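Long-range contacts in CRISPR-associated protein Cas6 C-terminal domain-containing protein (Thermus thermophilus HB8, PDB 4C8Y), which binds CRISPR RNA, captured here with a substrate mimic, and probably cleaves it as an endoribonuclease of the Cas6 family: residues F131-G136 / G228-L233; L7-L12 / F221-G226; G18-L23 / L50-R55. One frame throughout, in Å; residues are numbered along the deposited sequence.

Contact 1 of 3, residues F131-G136 / G228-L233; sequences FFRRKG and GAKTSL. With nucleotides of chain C.
The glycine-rich loop characteristic of Cas6 and related RAMP proteins meets a beta-hairpin strand here, Gly228, Ala229 and Lys230 lying against Phe131, Phe132 and Arg133 on the RNA-binding surface. A single backbone bond pins the two together: Ala229 N donates to Phe131 O over 2.9 Å, at an N-H...O angle of 178°, practically straight. Apolar contacts flank it. The Phe131 ring brings CE2 up to Ala229 CB and CZ to Lys230 CB, while Ala229 O stands over one ring face, offset toward the rim. Phe132 CE1 packs 3.6 Å from Gly228 CA, and phosphate oxygen OP1 of G12 of chain C lies in the plane of the Phe132 ring, at its edge. His138 and Tyr235 each form an edge-to-face pair with the Phe131 ring.

Both backbones also grip the RNA. Arg133 N donates to OP2 of G12 of chain C over 2.9 Å, and Lys230 N reaches OP2 of G13 of chain C at 3.0 Å. The Arg133 chain bends at chi2 (-83°), which turns its guanidinium toward the guanine edges. There Arg133 NH1 is 2.7 Å, and Arg133 NH2 3.0 Å, from O6 of G13 of chain C, a two-pronged grip on one carbonyl oxygen; NH2 adds a weak bond to O6 of DG14 of chain C. Lys230 NZ sits over the guanidinium face, 2.8 Å from Arg133 NH2, closer than two donors should be and so doubtful in detail. Farther along the loop, Ser232 OG donates to OP2 of DG14 of chain C, a deoxynucleotide of the bound strand, at 2.9 Å.

Contact 2 of 3, residues L7-L12 / F221-G226; sequences LAALVL and FAFYSG
Tyr224 lays one ring face on Leu7 and turns an edge to Ala9, where helix 209-225 of the C-terminal half packs on the N-terminal ferredoxin-like sheet and so joins the two halves; Cas6 proteins carry this fold in tandem. Strand 6-15 is an inner strand of that antiparallel sheet, and the two local axes cross at 56° with a closest approach of 8.5 Å, close enough for side chains to fill the interface from both sides.

The Tyr224 side chain can be followed outward. Its CB and CG lie beside Leu7 CD2, and CD2 of the ring touches that same methyl at 3.6 Å. CG is held beside the backbone N, opposite the carbonyl carbon (chi1 -64°), which sends the ring across the strand, its long axis nearly perpendicular to it. One face receives Leu7 CB in a CH-pi contact, 3.9 Å from the ring centroid and 8° off its normal, hence almost exactly over the centre. The other face is covered by Phe223 of the same helix, whose CD2 stands 3.6 Å above the plane. On the edge nearer the strand, CD1 packs against Ala9 CB and the Ala8 carbonyl carbon, and CE1 comes within 3.7 Å of Ala9 N, which lies in the ring plane. Ser108 of strand 91-109 and Leu66 add to the packing around Tyr224.

Leu7 CD2 has a second neighbour. Phe221, one turn earlier on the helix, offers it a ring edge, with CD1 at 3.6 Å; the methyl sits in the corner these two aromatic side chains form. At the far flank, Phe223 CE2 approaches Ala9 CB to 4.2 Å.

Contact 3 of 3, residues G18-L23 / L50-R55; sequences GLPEPL and LGFGGR. With nucleotides of chain C.
Phe52 buries the largest single share of this contact, standing up from strand 48-55 into the loop that links strand 6-15 to helix 22-36; Leu19 and Pro20 contribute the next largest buried surfaces. The loop starts a beta-alpha-beta unit of the N-terminal ferredoxin-like domain, whose strands 6-15 and 48-55 run parallel with 58-65 between them. With end-to-end directions 156° apart, the loop and the strand run roughly antiparallel, yet it is side chains and carbonyl oxygens that join them here.

CG of Phe52 lies between its backbone N and carbonyl carbon (chi1 64°), a torsion that lifts the ring toward the loop. Pro20 meets it in two ways. Its ring carbon CG rests 3.8 Å from Phe52 CB and its CB lies beside Phe52 CG, the two side chains sliding past one another in opposite directions. Its carbonyl, meanwhile, leans over the aromatic face: Pro20 O stands 3.7 Å above the ring plane, offset toward the rim, and CE1 is the closest ring atom. Pro22 adds its CG to the outer part of the ring, 3.9 Å from Phe52 CE2, in an oblique approach.

Leu19 comes in at the ring edge, Leu19 CD2 lying near the ring plane, 4.3 Å from Phe52 CD1. Leu19 CD2 is also 3.7 Å from Gly54 O, and Leu19 CD1 is 4.3 Å from Arg55 O, so this leucine reaches from the ring edge to the carbonyls of Gly54 and Arg55.

Strand 48-55, an outermost strand of its sheet, is bonded by backbone to strand 58-65. Glu21 occupies the N-cap of helix 22-36, which lies over the same side of the strand as the loop, Leu25 packing on Phe52 and Leu50.

From the N terminus, 7-12 opens contact 2, and 18-23 with 50-55 then closes contact 3, the shortest loop, wholly within the span of contact 2. Residues 131-136 open contact 1; 221-226 completes contact 2, and 228-233 completes contact 1 directly afterwards, so those two cross. Contacts 2 and 3 reach the same N-terminal sheet without touching, the first through an inner strand and the second through an outermost one. The glycine-rich loop is the joint: Thr231 O lies 3.1 Å from Leu50 N, a probable hydrogen bond, and Thr231 CG2 packs on Ser225 O. Helix 209-225, the sheet edge and the RNA-binding hairpin are thus tied together.

Contact 1 of 3, residues F131-G136 / G228-L233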
loop_
_atom_site.group_PDB
_atom_site.type_symbol
_atom_site.label_atom_id
_atom_site.label_comp_id
_atom_site.label_asym_id
_atom_site.label_seq_id
_atom_site.Cartn_x
_atom_site.Cartn_y
_atom_site.Cartn_z
ATOM N N PHE A 131 -3.377 8.482 -6.120
ATOM C CA PHE A 131 -4.475 8.228 -5.192
ATOM C C PHE A 131 -5.794 8.035 -5.932
ATOM O O PHE A 131 -5.887 8.262 -7.144
ATOM C CB PHE A 131 -4.590 9.349 -4.155
ATOM C CG PHE A 131 -4.789 10.718 -4.748
ATOM C CD1 PHE A 131 -3.700 11.517 -5.061
ATOM C CD2 PHE A 131 -6.063 11.207 -4.983
ATOM C CE1 PHE A 131 -3.878 12.781 -5.612
ATOM C CE2 PHE A 131 -6.246 12.469 -5.529
ATOM C CZ PHE A 131 -5.149 13.256 -5.835
ATOM N N PHE A 132 -6.807 7.604 -5.187
ATOM C CA PHE A 132 -8.088 7.231 -5.771
ATOM C C PHE A 132 -9.231 7.835 -4.981
ATOM O O PHE A 132 -9.075 8.173 -3.806
ATOM C CB PHE A 132 -8.220 5.705 -5.779
ATOM C CG PHE A 132 -7.065 5.007 -6.435
ATOM C CD1 PHE A 132 -7.079 4.747 -7.795
ATOM C CD2 PHE A 132 -5.959 4.624 -5.692
ATOM C CE1 PHE A 132 -6.014 4.115 -8.407
ATOM C CE2 PHE A 132 -4.889 3.989 -6.294
ATOM C CZ PHE A 132 -4.917 3.735 -7.657
ATOM N N ARG A 133 -10.378 7.958 -5.643
ATOM C CA ARG A 133 -11.603 8.440 -5.021
ATOM C C ARG A 133 -12.486 7.278 -4.582
ATOM O O ARG A 133 -12.881 6.454 -5.406
ATOM C CB ARG A 133 -12.386 9.294 -6.018
ATOM C CG ARG A 133 -11.990 10.756 -6.049
ATOM C CD ARG A 133 -12.693 11.530 -4.946
ATOM N NE ARG A 133 -12.442 12.967 -5.021
ATOM C CZ ARG A 133 -13.073 13.803 -5.842
ATOM N NH1 ARG A 133 -13.996 13.354 -6.685
ATOM N NH2 ARG A 133 -12.774 15.095 -5.821
ATOM N N ARG A 134 -12.782 7.210 -3.285
ATOM C CA ARG A 134 -13.851 6.342 -2.790
ATOM C C ARG A 134 -14.754 7.134 -1.858
ATOM O O ARG A 134 -14.303 7.639 -0.831
ATOM C CB ARG A 134 -13.334 5.106 -2.043
ATOM C CG ARG A 134 -11.834 4.903 -1.981
ATOM C CD ARG A 134 -11.429 4.523 -0.558
ATOM N NE ARG A 134 -11.710 3.144 -0.183
ATOM C CZ ARG A 134 -11.548 2.678 1.052
ATOM N NH1 ARG A 134 -11.132 3.490 2.014
ATOM N NH2 ARG A 134 -11.813 1.410 1.332
ATOM N N LYS A 135 -16.027 7.244 -2.228
ATOM C CA LYS A 135 -17.033 7.877 -1.379
ATOM C C LYS A 135 -16.706 9.339 -1.088
ATOM O O LYS A 135 -17.152 9.895 -0.085
ATOM C CB LYS A 135 -17.163 7.122 -0.053
ATOM C CG LYS A 135 -17.497 5.646 -0.187
ATOM C CD LYS A 135 -18.864 5.445 -0.819
ATOM C CE LYS A 135 -19.265 3.978 -0.860
ATOM N NZ LYS A 135 -20.596 3.809 -1.505
ATOM N N GLY A 136 -15.922 9.958 -1.962
ATOM C CA GLY A 136 -15.538 11.343 -1.783
ATOM C C GLY A 136 -14.397 11.506 -0.797
ATOM O O GLY A 136 -14.163 12.599 -0.281
ATOM N N GLY A 228 -5.351 6.513 -11.655
ATOM C CA GLY A 228 -6.136 7.052 -10.562
ATOM C C GLY A 228 -6.720 8.425 -10.824
ATOM O O GLY A 228 -6.977 8.809 -11.972
ATOM N N ALA A 229 -6.920 9.172 -9.742
ATOM C CA ALA A 229 -7.611 10.455 -9.808
ATOM C C ALA A 229 -6.672 11.634 -10.076
ATOM O O ALA A 229 -5.499 11.615 -9.699
ATOM C CB ALA A 229 -8.386 10.688 -8.515
ATOM N N LYS A 230 -7.211 12.654 -10.742
ATOM C CA LYS A 230 -6.541 13.941 -10.892
ATOM C C LYS A 230 -5.240 13.848 -11.705
ATOM O O LYS A 230 -4.260 14.536 -11.420
ATOM C CB LYS A 230 -6.292 14.579 -9.513
ATOM C CG LYS A 230 -7.478 15.356 -8.936
ATOM C CD LYS A 230 -8.737 14.525 -8.825
ATOM C CE LYS A 230 -9.903 15.359 -8.338
ATOM N NZ LYS A 230 -11.005 14.468 -7.935
ATOM N N THR A 231 -5.235 13.004 -12.733
ATOM C CA THR A 231 -4.119 12.981 -13.671
ATOM C C THR A 231 -4.003 14.309 -14.423
ATOM O O THR A 231 -2.959 14.606 -15.003
ATOM C CB THR A 231 -4.237 11.830 -14.697
ATOM O OG1 THR A 231 -5.522 11.867 -15.331
ATOM C CG2 THR A 231 -4.046 10.480 -14.015
ATOM N N SER A 232 -5.067 15.110 -14.408
ATOM C CA SER A 232 -5.034 16.420 -15.058
ATOM C C SER A 232 -4.151 17.396 -14.283
ATOM O O SER A 232 -3.806 18.464 -14.784
ATOM C CB SER A 232 -6.446 16.993 -15.201
ATOM O OG SER A 232 -7.008 17.299 -13.935
ATOM N N LEU A 233 -3.786 17.023 -13.059
ATOM C CA LEU A 233 -2.924 17.858 -12.228
ATOM C C LEU A 233 -1.526 17.260 -12.057
ATOM O O LEU A 233 -0.739 17.740 -11.247
ATOM C CB LEU A 233 -3.575 18.088 -10.860
ATOM C CG LEU A 233 -4.788 19.023 -10.858
ATOM C CD1 LEU A 233 -5.476 18.991 -9.504
ATOM C CD2 LEU A 233 -4.380 20.448 -11.210
ATOM P P G C 12 -10.572 6.067 -9.579
ATOM O OP1 G C 12 -9.367 5.550 -10.274
ATOM O OP2 G C 12 -10.426 6.967 -8.405
ATOM O "O5'" G C 12 -11.461 6.819 -10.664
ATOM C "C5'" G C 12 -11.293 8.206 -10.907
ATOM C "C4'" G C 12 -12.304 8.718 -11.900
ATOM O "O4'" G C 12 -13.653 8.503 -11.402
ATOM C "C3'" G C 12 -12.250 10.210 -12.178
ATOM O "O3'" G C 12 -11.225 10.559 -13.092
ATOM C "C2'" G C 12 -13.657 10.500 -12.681
ATOM O "O2'" G C 12 -13.814 10.084 -14.029
ATOM C "C1'" G C 12 -14.487 9.580 -11.787
ATOM N N9 G C 12 -14.955 10.255 -10.561
ATOM C C8 G C 12 -14.546 9.884 -9.301
ATOM N N7 G C 12 -15.072 10.591 -8.351
ATOM C C5 G C 12 -15.885 11.487 -9.020
ATOM C C6 G C 12 -16.701 12.499 -8.469
ATOM O O6 G C 12 -16.889 12.828 -7.290
ATOM N N1 G C 12 -17.357 13.184 -9.458
ATOM C C2 G C 12 -17.275 12.969 -10.796
ATOM N N2 G C 12 -18.092 13.871 -11.370
ATOM N N3 G C 12 -16.518 12.022 -11.356
ATOM C C4 G C 12 -15.843 11.311 -10.398
ATOM P P G C 13 -10.415 11.935 -12.917
ATOM O OP1 G C 13 -9.313 11.935 -13.911
ATOM O OP2 G C 13 -10.111 12.139 -11.478
ATOM O "O5'" G C 13 -11.465 13.054 -13.344
ATOM C "C5'" G C 13 -11.945 13.130 -14.677
ATOM C "C4'" G C 13 -12.925 14.263 -14.842
ATOM O "O4'" G C 13 -14.141 13.984 -14.094
ATOM C "C3'" G C 13 -12.476 15.615 -14.310
ATOM O "O3'" G C 13 -11.591 16.297 -15.181
ATOM C "C2'" G C 13 -13.800 16.330 -14.086
ATOM O "O2'" G C 13 -14.345 16.797 -15.311
ATOM C "C1'" G C 13 -14.668 15.187 -13.566
ATOM N N9 G C 13 -14.638 15.100 -12.094
ATOM C C8 G C 13 -13.915 14.159 -11.400
ATOM N N7 G C 13 -14.029 14.265 -10.112
ATOM C C5 G C 13 -14.880 15.342 -9.940
ATOM C C6 G C 13 -15.350 15.905 -8.732
ATOM O O6 G C 13 -15.129 15.587 -7.557
ATOM N N1 G C 13 -16.181 16.971 -8.981
ATOM C C2 G C 13 -16.541 17.461 -10.196
ATOM N N2 G C 13 -17.356 18.506 -9.961
ATOM N N3 G C 13 -16.115 16.960 -11.357
ATOM C C4 G C 13 -15.281 15.892 -11.151
ATOM P P DG C 14 -10.445 17.251 -14.579
ATOM O OP1 DG C 14 -9.706 17.840 -15.716
ATOM O OP2 DG C 14 -9.713 16.486 -13.543
ATOM O "O5'" DG C 14 -11.261 18.408 -13.836
ATOM C "C5'" DG C 14 -12.113 19.257 -14.592
ATOM C "C4'" DG C 14 -12.896 20.189 -13.689
ATOM O "O4'" DG C 14 -13.641 19.422 -12.713
ATOM C "C3'" DG C 14 -12.055 21.161 -12.871
ATOM O "O3'" DG C 14 -11.776 22.332 -13.636
ATOM C "C2'" DG C 14 -12.942 21.439 -11.663
ATOM C "C1'" DG C 14 -13.802 20.184 -11.532
ATOM N N9 DG C 14 -13.433 19.374 -10.377
ATOM C C8 DG C 14 -12.539 18.332 -10.329
ATOM N N7 DG C 14 -12.421 17.808 -9.140
ATOM C C5 DG C 14 -13.292 18.553 -8.351
ATOM C C6 DG C 14 -13.595 18.451 -6.973
ATOM O O6 DG C 14 -13.135 17.651 -6.146
ATOM N N1 DG C 14 -14.535 19.404 -6.579
ATOM C C2 DG C 14 -15.108 20.338 -7.414
ATOM N N2 DG C 14 -15.994 21.179 -6.862
ATOM N N3 DG C 14 -14.831 20.442 -8.707
ATOM C C4 DG C 14 -13.920 19.521 -9.101
HETATM O O HOH W 1 -3.545 9.571 -8.915
#

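Contact 2 of 3, residues L7-L12 / F221-G226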
loop_
_atom_site.group_PDB
_atom_site.type_symbol
_atom_site.label_atom_id
_atom_site.label_comp_id
_atom_site.label_asym_id
_atom_site.label_seq_id
_atom_site.Cartn_x
_atom_site.Cartn_y
_atom_site.Cartn_z
ATOM N N LEU A 7 -1.648 7.072 -29.797
ATOM C CA LEU A 7 -1.468 7.541 -28.433
ATOM C C LEU A 7 -0.219 8.351 -28.448
ATOM O O LEU A 7 0.773 7.923 -29.049
ATOM C CB LEU A 7 -1.222 6.380 -27.482
ATOM C CG LEU A 7 -2.481 5.685 -27.002
ATOM C CD1 LEU A 7 -2.842 4.652 -28.039
ATOM C CD2 LEU A 7 -2.298 5.063 -25.625
ATOM N N ALA A 8 -0.239 9.496 -27.778
ATOM C CA ALA A 8 0.955 10.331 -27.759
ATOM C C ALA A 8 1.189 10.979 -26.412
ATOM O O ALA A 8 0.259 11.421 -25.760
ATOM C CB ALA A 8 0.875 11.390 -28.853
ATOM N N ALA A 9 2.448 11.003 -25.995
ATOM C CA ALA A 9 2.870 11.738 -24.819
ATOM C C ALA A 9 4.032 12.601 -25.255
ATOM O O ALA A 9 5.097 12.088 -25.628
ATOM C CB ALA A 9 3.291 10.792 -23.702
ATOM N N LEU A 10 3.808 13.910 -25.234
ATOM C CA LEU A 10 4.810 14.871 -25.671
ATOM C C LEU A 10 5.362 15.605 -24.474
ATOM O O LEU A 10 4.613 16.048 -23.603
ATOM C CB LEU A 10 4.211 15.879 -26.650
ATOM C CG LEU A 10 3.549 15.291 -27.899
ATOM C CD1 LEU A 10 3.132 16.409 -28.834
ATOM C CD2 LEU A 10 4.472 14.306 -28.610
ATOM N N VAL A 11 6.682 15.737 -24.446
ATOM C CA VAL A 11 7.371 16.363 -23.328
ATOM C C VAL A 11 7.868 17.747 -23.727
ATOM O O VAL A 11 8.542 17.908 -24.743
ATOM C CB VAL A 11 8.552 15.486 -22.854
ATOM C CG1 VAL A 11 9.416 16.215 -21.825
ATOM C CG2 VAL A 11 8.029 14.180 -22.274
ATOM N N LEU A 12 7.499 18.741 -22.929
ATOM C CA LEU A 12 8.034 20.086 -23.058
ATOM C C LEU A 12 9.254 20.239 -22.159
ATOM O O LEU A 12 9.138 20.195 -20.926
ATOM C CB LEU A 12 6.980 21.118 -22.658
ATOM C CG LEU A 12 5.920 21.492 -23.697
ATOM C CD1 LEU A 12 5.464 20.293 -24.515
ATOM C CD2 LEU A 12 4.737 22.133 -22.994
ATOM N N PHE A 221 -0.314 0.902 -21.416
ATOM C CA PHE A 221 -1.239 2.028 -21.490
ATOM C C PHE A 221 -1.017 3.054 -20.364
ATOM O O PHE A 221 -1.157 4.277 -20.570
ATOM C CB PHE A 221 -2.669 1.494 -21.442
ATOM C CG PHE A 221 -3.714 2.546 -21.626
ATOM C CD1 PHE A 221 -3.748 3.312 -22.778
ATOM C CD2 PHE A 221 -4.672 2.764 -20.652
ATOM C CE1 PHE A 221 -4.709 4.280 -22.948
ATOM C CE2 PHE A 221 -5.637 3.728 -20.818
ATOM C CZ PHE A 221 -5.656 4.488 -21.972
ATOM N N ALA A 222 -0.692 2.550 -19.175
ATOM C CA ALA A 222 -0.397 3.421 -18.028
ATOM C C ALA A 222 0.578 4.563 -18.354
ATOM O O ALA A 222 0.414 5.677 -17.858
ATOM C CB ALA A 222 0.128 2.603 -16.861
ATOM N N PHE A 223 1.584 4.281 -19.178
ATOM C CA PHE A 223 2.563 5.289 -19.585
ATOM C C PHE A 223 1.869 6.540 -20.121
ATOM O O PHE A 223 2.324 7.664 -19.893
ATOM C CB PHE A 223 3.495 4.713 -20.655
ATOM C CG PHE A 223 4.527 5.686 -21.156
ATOM C CD1 PHE A 223 5.687 5.918 -20.437
ATOM C CD2 PHE A 223 4.342 6.358 -22.357
ATOM C CE1 PHE A 223 6.639 6.808 -20.900
ATOM C CE2 PHE A 223 5.293 7.244 -22.824
ATOM C CZ PHE A 223 6.442 7.468 -22.096
ATOM N N TYR A 224 0.752 6.334 -20.813
ATOM C CA TYR A 224 0.013 7.430 -21.429
ATOM C C TYR A 224 -1.091 7.960 -20.528
ATOM O O TYR A 224 -1.246 9.173 -20.379
ATOM C CB TYR A 224 -0.576 6.977 -22.769
ATOM C CG TYR A 224 0.495 6.630 -23.767
ATOM C CD1 TYR A 224 1.113 7.621 -24.519
ATOM C CD2 TYR A 224 0.917 5.318 -23.938
ATOM C CE1 TYR A 224 2.109 7.315 -25.423
ATOM C CE2 TYR A 224 1.914 5.003 -24.849
ATOM C CZ TYR A 224 2.510 6.006 -25.579
ATOM O OH TYR A 224 3.504 5.703 -26.485
ATOM N N SER A 225 -1.861 7.058 -19.928
ATOM C CA SER A 225 -3.045 7.485 -19.184
ATOM C C SER A 225 -2.761 7.961 -17.759
ATOM O O SER A 225 -3.499 8.783 -17.217
ATOM C CB SER A 225 -4.062 6.349 -19.127
ATOM O OG SER A 225 -3.567 5.276 -18.356
ATOM N N GLY A 226 -1.701 7.442 -17.151
ATOM C CA GLY A 226 -1.506 7.618 -15.722
ATOM C C GLY A 226 -2.473 6.719 -14.972
ATOM O O GLY A 226 -3.219 5.958 -15.587
#

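Contact 3 of 3, residues G18-L23 / L50-R55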
loop_
_atom_site.group_PDB
_atom_site.type_symbol
_atom_site.label_atom_id
_atom_site.label_comp_id
_atom_site.label_asym_id
_atom_site.label_seq_id
_atom_site.Cartn_x
_atom_site.Cartn_y
_atom_site.Cartn_z
ATOM N N GLY A 18 12.641 26.573 -10.867
ATOM C CA GLY A 18 11.538 25.882 -10.234
ATOM C C GLY A 18 10.940 24.849 -11.164
ATOM O O GLY A 18 11.511 24.534 -12.209
ATOM N N LEU A 19 9.784 24.321 -10.776
ATOM C CA LEU A 19 9.081 23.327 -11.570
ATOM C C LEU A 19 7.695 23.834 -11.918
ATOM O O LEU A 19 7.190 24.756 -11.275
ATOM C CB LEU A 19 8.952 22.018 -10.793
ATOM C CG LEU A 19 10.035 20.962 -11.009
ATOM C CD1 LEU A 19 11.397 21.454 -10.541
ATOM C CD2 LEU A 19 9.641 19.686 -10.287
ATOM N N PRO A 20 7.069 23.231 -12.938
ATOM C CA PRO A 20 5.671 23.564 -13.213
ATOM C C PRO A 20 4.814 23.291 -11.989
ATOM O O PRO A 20 5.112 22.371 -11.221
ATOM C CB PRO A 20 5.297 22.605 -14.348
ATOM C CG PRO A 20 6.589 22.251 -14.993
ATOM C CD PRO A 20 7.602 22.245 -13.893
ATOM N N GLU A 21 3.774 24.090 -11.803
ATOM C CA GLU A 21 2.816 23.859 -10.737
ATOM C C GLU A 21 1.575 23.213 -11.344
ATOM O O GLU A 21 1.128 23.636 -12.410
ATOM C CB GLU A 21 2.462 25.177 -10.063
ATOM C CG GLU A 21 3.665 25.863 -9.449
ATOM C CD GLU A 21 3.377 27.284 -9.011
ATOM O OE1 GLU A 21 2.297 27.808 -9.356
ATOM O OE2 GLU A 21 4.241 27.878 -8.334
ATOM N N PRO A 22 1.026 22.180 -10.677
ATOM C CA PRO A 22 -0.133 21.432 -11.176
ATOM C C PRO A 22 -1.241 22.325 -11.750
ATOM O O PRO A 22 -1.631 22.167 -12.914
ATOM C CB PRO A 22 -0.624 20.699 -9.924
ATOM C CG PRO A 22 0.612 20.464 -9.134
ATOM C CD PRO A 22 1.486 21.660 -9.373
ATOM N N LEU A 23 -1.721 23.270 -10.948
ATOM C CA LEU A 23 -2.848 24.109 -11.350
ATOM C C LEU A 23 -2.518 24.984 -12.560
ATOM O O LEU A 23 -3.346 25.150 -13.458
ATOM C CB LEU A 23 -3.321 24.967 -10.170
ATOM C CG LEU A 23 -4.094 24.196 -9.096
ATOM C CD1 LEU A 23 -4.287 25.043 -7.849
ATOM C CD2 LEU A 23 -5.441 23.731 -9.631
ATOM N N LEU A 50 -1.792 15.026 -17.821
ATOM C CA LEU A 50 -0.669 15.948 -17.752
ATOM C C LEU A 50 0.343 15.447 -16.752
ATOM O O LEU A 50 0.009 14.685 -15.847
ATOM C CB LEU A 50 -1.141 17.349 -17.371
ATOM C CG LEU A 50 -2.205 17.946 -18.295
ATOM C CD1 LEU A 50 -2.549 19.354 -17.863
ATOM C CD2 LEU A 50 -1.747 17.935 -19.754
ATOM N N GLY A 51 1.591 15.851 -16.940
ATOM C CA GLY A 51 2.613 15.541 -15.964
ATOM C C GLY A 51 3.726 16.558 -15.973
ATOM O O GLY A 51 3.778 17.442 -16.826
ATOM N N PHE A 52 4.620 16.430 -15.003
ATOM C CA PHE A 52 5.789 17.280 -14.938
ATOM C C PHE A 52 6.831 16.634 -14.047
ATOM O O PHE A 52 6.514 15.806 -13.186
ATOM C CB PHE A 52 5.423 18.669 -14.408
ATOM C CG PHE A 52 4.918 18.666 -12.995
ATOM C CD1 PHE A 52 5.798 18.735 -11.928
ATOM C CD2 PHE A 52 3.562 18.593 -12.731
ATOM C CE1 PHE A 52 5.337 18.730 -10.631
ATOM C CE2 PHE A 52 3.094 18.589 -11.433
ATOM C CZ PHE A 52 3.984 18.658 -10.382
ATOM N N GLY A 53 8.083 17.009 -14.257
ATOM C CA GLY A 53 9.147 16.466 -13.440
ATOM C C GLY A 53 10.483 17.135 -13.674
ATOM O O GLY A 53 10.565 18.215 -14.270
ATOM N N GLY A 54 11.532 16.463 -13.205
ATOM C CA GLY A 54 12.896 16.903 -13.408
ATOM C C GLY A 54 13.471 17.582 -12.184
ATOM O O GLY A 54 12.748 17.906 -11.241
ATOM N N ARG A 55 14.783 17.787 -12.201
ATOM C CA ARG A 55 15.457 18.502 -11.130
ATOM C C ARG A 55 15.469 19.984 -11.460
ATOM O O ARG A 55 15.054 20.389 -12.545
ATOM C CB ARG A 55 16.888 17.980 -10.941
ATOM C CG ARG A 55 17.745 18.006 -12.204
ATOM C CD ARG A 55 19.169 17.527 -11.948
ATOM N NE ARG A 55 19.246 16.111 -11.587
ATOM C CZ ARG A 55 19.314 15.112 -12.462
ATOM N NH1 ARG A 55 19.308 15.353 -13.768
ATOM N NH2 ARG A 55 19.386 13.860 -12.028
ATOM P P U C 16 -7.985 28.832 -15.340
ATOM O OP1 U C 16 -8.846 29.042 -14.149
ATOM O OP2 U C 16 -7.996 29.832 -16.437
ATOM O "O5'" U C 16 -6.486 28.673 -14.831
ATOM C "C5'" U C 16 -6.165 27.758 -13.789
ATOM C "C4'" U C 16 -4.831 28.080 -13.166
ATOM O "O4'" U C 16 -3.795 27.892 -14.167
ATOM C "C3'" U C 16 -4.680 29.514 -12.662
ATOM O "O3'" U C 16 -3.844 29.537 -11.505
ATOM C "C2'" U C 16 -3.978 30.207 -13.825
ATOM O "O2'" U C 16 -3.243 31.359 -13.469
ATOM C "C1'" U C 16 -3.069 29.094 -14.336
ATOM N N1 U C 16 -2.686 29.219 -15.755
ATOM C C2 U C 16 -1.338 29.163 -16.058
ATOM O O2 U C 16 -0.459 29.016 -15.224
ATOM N N3 U C 16 -1.035 29.285 -17.389
ATOM C C4 U C 16 -1.920 29.457 -18.432
ATOM O O4 U C 16 -1.481 29.549 -19.579
ATOM C C5 U C 16 -3.298 29.505 -18.050
ATOM C C6 U C 16 -3.623 29.387 -16.756
#